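Local coordinates for protein formate dehydrogenase (Pyrobaculum aerophilum, PDB 1QP8) that probably acts as an NAD(P)H-dependent oxidoreductase of the D-isomer specific 2-hydroxyacid dehydrogenase family, perhaps reducing glyoxylate or hydroxypyruvate, and binds NADPH, at residues L95-R100 and I231-V236; I102-K107 and V117-I122; F89-L94 and K141-L146. All blocks are in the same frame, centred on the assembly; numbering follows the deposited sequence.

Interaction 1: L95-R100 and I231-V236; sequences LAPYKR and IFASDV. With NDP (NADPH dihydro-nicotinamide-adenine-dinucleotide phosphate), chain C.
With chi1 at -64°, I231 sets CG2 anti to the backbone N and CG1 anti to the carbonyl carbon, so both branches of the side chain reach P97. An extended chi2 carries CD1 to 4.0 Å from CB of P97, and CG2 lies at nearly the same distance from that atom. The proline CB therefore faces both methyl ends of the isoleucine from one side, while its ring neighbour CG faces CB of A233 at 4.3 Å. No hydrogen bond joins helix 95-98 to strand 231-234, and the buried surface, 124 Å², is small.

I231 and A233 turn their side chains to the helix, whereas F232 points away and packs on V220 and L224 of helix 217-226, which places the strand between two helical layers, as in a Rossmann fold. Beyond the helix end, R100 folds back: its NE gives a hydrogen bond of 3.3 Å to O of P97, nearly straight at 164°, with the acceptor in the guanidinium plane.

At the end of the strand, S234 OG donates to V236 O at 2.7 Å in the plane of that carbonyl, on a lone pair; N208 O is a second partner competing for the same proton. Just beyond, D235 and V236 line the NADPH pocket. D235 OD1 lies 3.4 Å from O7N and 3.5 Å from N7N of the cofactor's carboxamide, close but not counted as a hydrogen bond. Its carboxylate is held by V261 N and T258 OG1 on OD2 and by A262 N on OD1. Chemically, the two ends of the strand differ: an apolar, nondirectional seat on the proline at one, and at the other a carboxylate whose rotation is fixed by three bonds beside the nicotinamide amide.

Interaction 2: I102-K107 and V117-I122; sequences IQYGEK and VEIPLI
The phenol ring of Y104 meets V117 with its edge: V117 O lies at the rim, in the ring plane, where the hydroxyl can reach it. CG1 of I119 approaches the ring obliquely, 4.2 Å from CE1 of Y104. At the hydroxyl end, Y104 OH donates a hydrogen bond to V117 O; the modelled separation of 2.5 Å is very short, and its exact length carries little weight at this resolution.

The same end of the ring is also in apolar contact, since CZ of Y104 stands 3.6 Å from CB of V117. The two side chains run past one another in opposite directions, so the valine lies beside the phenol. K107, one turn further along helix 102-107, reaches CG2 of V117, the branch that also lies near the tyrosine hydroxyl: its NZ is 3.7 Å from that carbon. The bend at chi3 (59°) turns the end of this lysine toward the loop, and its charge is paired with the carboxylate of D116, the residue just before V117.

The contact joins helix 101-109 to the loop that leads to strand 126-130. The loop CA nearest the helix, that of V117, is 8.2 Å from the CA of Y104; the gap is bridged by side chains, with 204 Å² buried in all. The contact also belongs to the dimer interface: Y104 packs on P259 of the second subunit, I119 on V261 of the second subunit, and E118 OE2 is hydrogen-bonded to E268 N of the same neighbour. Chemically, a tyrosine hydroxyl satisfies a main-chain carbonyl at the edge of its own ring, while the K107 ammonium, paired with D116, sits beside an apolar valine.

Interaction 3: F89-L94 and K141-L146; sequences FALALL and KILAAL
Two helices of the NADPH-binding domain meet here, 83-98 and 135-145, and L91 of the first faces I142 and L143 of the second. Its CG stands anti to the carbonyl carbon (chi1 -71°). CD1 lies against the isoleucine, where CG2 of I142 is 3.8 Å away, while CD2 touches L143, 4.0 Å from its CD2, and also comes near CG2 of I142. The modelled approach of the L91 and I142 CD1 atoms is too short to be trusted. One turn on, L94 has CG anti to the backbone N (chi1 167°), which directs CD2 to within 3.7 Å of the CD2 of L143, so that this one methyl is touched by both L91 and L94.

The short segments have axes 11.6 Å apart at closest approach, inclined by 48°; at that spacing the backbones stay apart and the contact is made by side chains. Helix 135-145 forms the crossover between the parallel strands 126-130 and 149-153, the beta-alpha-beta unit of a Rossmann fold, and it starts at the NADPH-binding residue I135. L143 also lies on V127, V129 and V150 of those strands, as L94 lies on V205 and V207. Cutting L91 back to an alanine here would probably open a gap between the helices, with I142 and one side of the L143 methyl losing their partner. The second subunit is close by: its L146 packs on I142, and its L91 packs on L146.

In the fold
From the N terminus, helix 83-98 supplies the first segments of two contacts, 89-94 for interaction 3 and then 95-100 for interaction 1. Helix 101-109 follows at once, and interaction 2 closes a short loop back onto it at 117-122, lying wholly within the spans of both others. The chain then passes strand 126-130 and reaches 141-146, which completes interaction 3. Interaction 1 closes last, at strand 231-234, so interactions 1 and 3 cross. One long helix is thus tied to a crossover helix and to a strand of the parallel sheet. Y98 OH and K99 NZ, hydrogen-bonded to L121 O and P120 O, link interactions 1 and 2.

Interaction 1: L95-R100 and I231-V236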
# COMPACT_ATOMS: atom_id res chain seq x y z
N LEU A 95 -0.30 4.48 2.13
CA LEU A 95 -1.66 4.06 1.86
C LEU A 95 -2.56 3.87 3.08
O LEU A 95 -3.76 4.10 2.99
CB LEU A 95 -1.64 2.76 1.04
CG LEU A 95 -0.80 2.72 -0.25
CD1 LEU A 95 -1.03 1.40 -0.96
CD2 LEU A 95 -1.20 3.86 -1.14
N ALA A 96 -2.00 3.44 4.21
CA ALA A 96 -2.82 3.21 5.40
C ALA A 96 -3.60 4.45 5.78
O ALA A 96 -4.82 4.39 5.96
CB ALA A 96 -1.97 2.75 6.58
N PRO A 97 -2.91 5.59 5.92
CA PRO A 97 -3.60 6.84 6.27
C PRO A 97 -4.22 7.48 5.03
O PRO A 97 -5.32 8.05 5.10
CB PRO A 97 -2.48 7.73 6.84
CG PRO A 97 -1.23 6.87 6.85
CD PRO A 97 -1.45 5.78 5.87
N TYR A 98 -3.51 7.40 3.91
CA TYR A 98 -3.98 8.00 2.66
C TYR A 98 -5.34 7.49 2.23
O TYR A 98 -6.27 8.27 2.07
CB TYR A 98 -2.99 7.76 1.53
CG TYR A 98 -3.20 8.67 0.34
CD1 TYR A 98 -2.70 9.97 0.33
CD2 TYR A 98 -3.91 8.24 -0.78
CE1 TYR A 98 -2.89 10.81 -0.76
CE2 TYR A 98 -4.11 9.07 -1.87
CZ TYR A 98 -3.60 10.35 -1.86
OH TYR A 98 -3.82 11.20 -2.93
N LYS A 99 -5.47 6.19 2.02
CA LYS A 99 -6.75 5.65 1.61
C LYS A 99 -7.72 5.58 2.79
O LYS A 99 -8.79 4.95 2.71
CB LYS A 99 -6.57 4.26 0.98
CG LYS A 99 -5.64 4.25 -0.22
CD LYS A 99 -6.20 5.02 -1.39
CE LYS A 99 -7.20 4.19 -2.17
NZ LYS A 99 -7.90 5.00 -3.22
N ARG A 100 -7.34 6.24 3.89
CA ARG A 100 -8.16 6.32 5.09
C ARG A 100 -8.51 4.95 5.70
O ARG A 100 -9.56 4.80 6.34
CB ARG A 100 -9.45 7.08 4.75
CG ARG A 100 -9.25 8.26 3.78
CD ARG A 100 -8.98 9.58 4.47
NE ARG A 100 -7.67 10.14 4.17
CZ ARG A 100 -7.47 11.39 3.75
NH1 ARG A 100 -8.51 12.22 3.58
NH2 ARG A 100 -6.24 11.84 3.52
N ILE A 231 -1.38 14.71 7.79
CA ILE A 231 -0.90 13.56 8.51
C ILE A 231 0.58 13.28 8.35
O ILE A 231 1.13 13.33 7.27
CB ILE A 231 -1.67 12.31 8.09
CG1 ILE A 231 -3.14 12.46 8.49
CG2 ILE A 231 -1.04 11.08 8.73
CD1 ILE A 231 -3.97 11.26 8.15
N PHE A 232 1.21 12.97 9.47
CA PHE A 232 2.62 12.67 9.49
C PHE A 232 2.74 11.20 9.85
O PHE A 232 2.35 10.79 10.95
CB PHE A 232 3.31 13.52 10.54
CG PHE A 232 4.79 13.35 10.58
CD1 PHE A 232 5.58 13.72 9.49
CD2 PHE A 232 5.41 12.83 11.72
CE1 PHE A 232 6.97 13.58 9.53
CE2 PHE A 232 6.81 12.68 11.77
CZ PHE A 232 7.58 13.06 10.67
N ALA A 233 3.23 10.39 8.92
CA ALA A 233 3.41 8.96 9.16
C ALA A 233 4.90 8.69 9.06
O ALA A 233 5.49 8.82 7.99
CB ALA A 233 2.67 8.15 8.11
N SER A 234 5.53 8.32 10.17
CA SER A 234 6.95 8.08 10.15
C SER A 234 7.42 6.85 10.90
O SER A 234 6.86 6.48 11.94
CB SER A 234 7.69 9.30 10.69
OG SER A 234 9.09 9.12 10.64
N ASP A 235 8.46 6.23 10.38
CA ASP A 235 9.05 5.06 10.98
C ASP A 235 10.34 5.48 11.65
O ASP A 235 11.00 4.69 12.31
CB ASP A 235 9.37 4.01 9.92
CG ASP A 235 10.10 2.81 10.49
OD1 ASP A 235 11.28 2.57 10.13
OD2 ASP A 235 9.47 2.12 11.32
N VAL A 236 10.71 6.75 11.48
CA VAL A 236 11.95 7.24 12.08
C VAL A 236 11.72 8.47 12.92
O VAL A 236 10.87 9.30 12.60
CB VAL A 236 12.97 7.56 11.00
CG1 VAL A 236 14.36 7.63 11.62
CG2 VAL A 236 12.91 6.51 9.93
PA NDP C . 21.34 5.95 -1.06
O1A NDP C . 22.27 6.53 -0.03
O2A NDP C . 21.21 4.77 -0.18
O5B NDP C . 20.64 7.45 -1.05
C5B NDP C . 21.18 8.29 -2.15
C4B NDP C . 20.02 9.11 -2.82
O4B NDP C . 19.58 10.30 -2.05
C3B NDP C . 20.42 9.76 -4.20
O3B NDP C . 19.25 10.08 -4.94
C2B NDP C . 21.23 10.93 -3.66
O2B NDP C . 21.72 11.96 -4.45
C1B NDP C . 20.34 11.41 -2.59
N9A NDP C . 21.00 12.27 -1.66
C8A NDP C . 21.99 12.04 -0.75
N7A NDP C . 22.31 13.13 -0.06
C5A NDP C . 21.46 14.09 -0.57
C6A NDP C . 21.30 15.49 -0.26
N6A NDP C . 22.07 16.07 0.69
N1A NDP C . 20.34 16.20 -0.98
C2A NDP C . 19.60 15.53 -1.94
N3A NDP C . 19.69 14.26 -2.29
C4A NDP C . 20.64 13.59 -1.53
O3 NDP C . 19.80 5.66 -1.02
PN NDP C . 18.59 5.00 -0.13
O1N NDP C . 17.29 5.11 -0.85
O2N NDP C . 18.88 3.58 0.25
O5D NDP C . 18.53 5.89 1.27
C5D NDP C . 19.47 5.56 2.32
C4D NDP C . 19.10 6.44 3.52
O4D NDP C . 17.77 6.09 3.98
C3D NDP C . 20.04 6.19 4.70
O3D NDP C . 21.16 7.06 4.57
C2D NDP C . 19.12 6.46 5.91
O2D NDP C . 19.19 7.83 6.34
C1D NDP C . 17.72 6.02 5.42
N1N NDP C . 17.33 4.60 5.88
C2N NDP C . 16.16 4.51 6.71
C3N NDP C . 15.80 3.21 7.14
C7N NDP C . 14.51 3.07 8.05
O7N NDP C . 14.09 1.95 8.27
N7N NDP C . 13.96 4.22 8.54
C4N NDP C . 16.51 1.99 6.81
C5N NDP C . 17.65 2.24 5.97
C6N NDP C . 18.08 3.46 5.51
P2B NDP C . 23.33 11.74 -4.94
O1X NDP C . 23.43 13.05 -5.70
O2X NDP C . 24.07 11.68 -3.65
O3X NDP C . 23.33 10.51 -5.72

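Interaction 2: I102-K107 and V117-I122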
# COMPACT_ATOMS: atom_id res chain seq x y z
N ILE A 102 -6.87 3.24 8.19
CA ILE A 102 -6.78 3.32 9.64
C ILE A 102 -7.96 4.06 10.24
O ILE A 102 -8.58 3.58 11.20
CB ILE A 102 -5.53 4.06 10.09
CG1 ILE A 102 -4.29 3.19 9.91
CG2 ILE A 102 -5.65 4.40 11.56
CD1 ILE A 102 -3.02 3.90 10.28
N GLN A 103 -8.27 5.22 9.68
CA GLN A 103 -9.38 6.02 10.19
C GLN A 103 -10.74 5.32 10.10
O GLN A 103 -11.46 5.23 11.09
CB GLN A 103 -9.43 7.41 9.52
CG GLN A 103 -8.86 7.48 8.13
CD GLN A 103 -7.33 7.58 8.09
OE1 GLN A 103 -6.77 8.67 7.93
NE2 GLN A 103 -6.66 6.44 8.23
N TYR A 104 -11.09 4.79 8.93
CA TYR A 104 -12.37 4.10 8.83
C TYR A 104 -12.42 2.84 9.70
O TYR A 104 -13.47 2.48 10.23
CB TYR A 104 -12.69 3.76 7.37
CG TYR A 104 -13.55 4.80 6.68
CD1 TYR A 104 -13.04 5.59 5.64
CD2 TYR A 104 -14.86 5.02 7.07
CE1 TYR A 104 -13.82 6.57 5.01
CE2 TYR A 104 -15.66 6.00 6.44
CZ TYR A 104 -15.12 6.77 5.41
OH TYR A 104 -15.90 7.74 4.80
N GLY A 105 -11.28 2.17 9.86
CA GLY A 105 -11.26 0.98 10.68
C GLY A 105 -11.65 1.35 12.10
O GLY A 105 -12.33 0.58 12.79
N GLU A 106 -11.22 2.53 12.54
CA GLU A 106 -11.54 3.01 13.88
C GLU A 106 -13.02 3.28 13.97
O GLU A 106 -13.69 2.82 14.89
CB GLU A 106 -10.77 4.28 14.21
CG GLU A 106 -9.28 4.08 14.41
CD GLU A 106 -8.97 2.85 15.24
OE1 GLU A 106 -9.54 2.70 16.33
OE2 GLU A 106 -8.14 2.02 14.79
N LYS A 107 -13.55 4.02 12.99
CA LYS A 107 -14.97 4.34 13.00
C LYS A 107 -15.82 3.08 13.02
O LYS A 107 -16.84 3.04 13.71
CB LYS A 107 -15.31 5.21 11.80
CG LYS A 107 -14.42 6.45 11.73
CD LYS A 107 -14.74 7.35 10.54
CE LYS A 107 -16.18 7.80 10.61
NZ LYS A 107 -16.45 8.92 9.70
N VAL A 117 -16.28 10.46 5.27
CA VAL A 117 -14.91 10.82 4.87
C VAL A 117 -14.66 10.39 3.43
O VAL A 117 -14.85 9.22 3.09
CB VAL A 117 -13.84 10.08 5.73
CG1 VAL A 117 -12.46 10.58 5.36
CG2 VAL A 117 -14.11 10.28 7.20
N GLU A 118 -14.24 11.32 2.58
CA GLU A 118 -13.97 10.94 1.20
C GLU A 118 -12.60 10.29 1.08
O GLU A 118 -11.63 10.71 1.73
CB GLU A 118 -14.08 12.13 0.25
CG GLU A 118 -13.91 11.73 -1.22
CD GLU A 118 -14.52 12.72 -2.19
OE1 GLU A 118 -14.15 13.91 -2.17
OE2 GLU A 118 -15.38 12.30 -3.00
N ILE A 119 -12.53 9.25 0.25
CA ILE A 119 -11.30 8.52 0.03
C ILE A 119 -10.50 9.10 -1.12
O ILE A 119 -10.94 9.09 -2.26
CB ILE A 119 -11.64 7.05 -0.20
CG1 ILE A 119 -12.32 6.53 1.07
CG2 ILE A 119 -10.40 6.26 -0.55
CD1 ILE A 119 -12.69 5.10 1.04
N PRO A 120 -9.31 9.64 -0.83
CA PRO A 120 -8.45 10.23 -1.85
C PRO A 120 -8.03 9.20 -2.86
O PRO A 120 -7.99 8.01 -2.56
CB PRO A 120 -7.24 10.71 -1.07
CG PRO A 120 -7.79 11.02 0.26
CD PRO A 120 -8.72 9.84 0.51
N LEU A 121 -7.72 9.66 -4.06
CA LEU A 121 -7.25 8.76 -5.08
C LEU A 121 -5.77 9.06 -5.27
O LEU A 121 -5.32 10.16 -4.98
CB LEU A 121 -8.03 8.96 -6.38
CG LEU A 121 -8.95 7.78 -6.74
CD1 LEU A 121 -9.76 7.36 -5.52
CD2 LEU A 121 -9.88 8.18 -7.86
N ILE A 122 -5.01 8.07 -5.70
CA ILE A 122 -3.60 8.27 -5.93
C ILE A 122 -3.46 8.70 -7.38
O ILE A 122 -2.70 9.63 -7.72
CB ILE A 122 -2.82 6.97 -5.61
CG1 ILE A 122 -2.53 6.93 -4.11
CG2 ILE A 122 -1.54 6.86 -6.45
CD1 ILE A 122 -1.78 5.73 -3.65

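Interaction 3: F89-L94 and K141-L146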
# COMPACT_ATOMS: atom_id res chain seq x y z
N PHE A 89 7.51 -0.80 2.91
CA PHE A 89 7.07 -0.24 4.17
C PHE A 89 6.57 1.20 3.99
O PHE A 89 5.57 1.60 4.60
CB PHE A 89 8.20 -0.28 5.20
CG PHE A 89 7.72 -0.23 6.62
CD1 PHE A 89 7.21 -1.37 7.23
CD2 PHE A 89 7.72 0.96 7.33
CE1 PHE A 89 6.71 -1.32 8.54
CE2 PHE A 89 7.22 1.03 8.63
CZ PHE A 89 6.71 -0.12 9.24
N ALA A 90 7.25 1.97 3.15
CA ALA A 90 6.85 3.35 2.92
C ALA A 90 5.49 3.41 2.23
O ALA A 90 4.67 4.27 2.53
CB ALA A 90 7.90 4.05 2.07
N LEU A 91 5.25 2.49 1.31
CA LEU A 91 3.99 2.48 0.62
C LEU A 91 2.88 2.20 1.60
O LEU A 91 1.83 2.85 1.57
CB LEU A 91 3.99 1.43 -0.48
CG LEU A 91 4.89 1.86 -1.63
CD1 LEU A 91 5.18 0.67 -2.51
CD2 LEU A 91 4.23 2.97 -2.41
N ALA A 92 3.12 1.24 2.49
CA ALA A 92 2.14 0.88 3.51
C ALA A 92 1.92 2.10 4.38
O ALA A 92 0.79 2.49 4.66
CB ALA A 92 2.66 -0.27 4.35
N LEU A 93 3.02 2.70 4.80
CA LEU A 93 2.94 3.89 5.63
C LEU A 93 2.13 4.98 4.96
O LEU A 93 1.51 5.80 5.62
CB LEU A 93 4.32 4.45 5.95
CG LEU A 93 4.86 4.10 7.34
CD1 LEU A 93 6.14 4.87 7.60
CD2 LEU A 93 3.80 4.44 8.40
N LEU A 94 2.15 5.00 3.63
CA LEU A 94 1.42 6.01 2.89
C LEU A 94 -0.05 5.65 2.71
O LEU A 94 -0.94 6.41 3.09
CB LEU A 94 2.08 6.20 1.53
CG LEU A 94 1.29 6.99 0.49
CD1 LEU A 94 1.05 8.40 0.99
CD2 LEU A 94 2.06 6.99 -0.83
N LYS A 141 8.74 4.68 -8.60
CA LYS A 141 8.25 3.83 -9.67
C LYS A 141 6.85 3.26 -9.39
O LYS A 141 6.00 3.24 -10.28
CB LYS A 141 9.27 2.74 -9.97
CG LYS A 141 10.56 3.33 -10.52
CD LYS A 141 11.54 2.29 -11.02
CE LYS A 141 12.74 2.97 -11.67
NZ LYS A 141 13.77 2.02 -12.14
N ILE A 142 6.60 2.83 -8.16
CA ILE A 142 5.30 2.27 -7.80
C ILE A 142 4.20 3.33 -7.81
O ILE A 142 3.10 3.10 -8.33
CB ILE A 142 5.36 1.65 -6.42
CG1 ILE A 142 6.47 0.61 -6.41
CG2 ILE A 142 4.03 1.02 -6.08
CD1 ILE A 142 6.82 0.09 -5.04
N LEU A 143 4.48 4.48 -7.23
CA LEU A 143 3.49 5.55 -7.21
C LEU A 143 3.09 5.83 -8.64
O LEU A 143 1.91 5.79 -8.99
CB LEU A 143 4.07 6.81 -6.57
CG LEU A 143 4.36 6.71 -5.07
CD1 LEU A 143 4.79 8.07 -4.57
CD2 LEU A 143 3.11 6.25 -4.32
N ALA A 144 4.09 6.11 -9.47
CA ALA A 144 3.88 6.40 -10.88
C ALA A 144 3.03 5.30 -11.51
O ALA A 144 2.04 5.57 -12.17
CB ALA A 144 5.21 6.49 -11.60
N ALA A 145 3.42 4.05 -11.29
CA ALA A 145 2.67 2.94 -11.83
C ALA A 145 1.23 2.90 -11.31
O ALA A 145 0.39 2.18 -11.82
CB ALA A 145 3.37 1.64 -11.51
N LEU A 146 0.94 3.69 -10.27
CA LEU A 146 -0.41 3.72 -9.72
C LEU A 146 -1.16 4.92 -10.30
O LEU A 146 -2.32 5.18 -9.96
CB LEU A 146 -0.37 3.82 -8.20
CG LEU A 146 0.05 2.59 -7.39
CD1 LEU A 146 0.03 2.95 -5.92
CD2 LEU A 146 -0.88 1.42 -7.67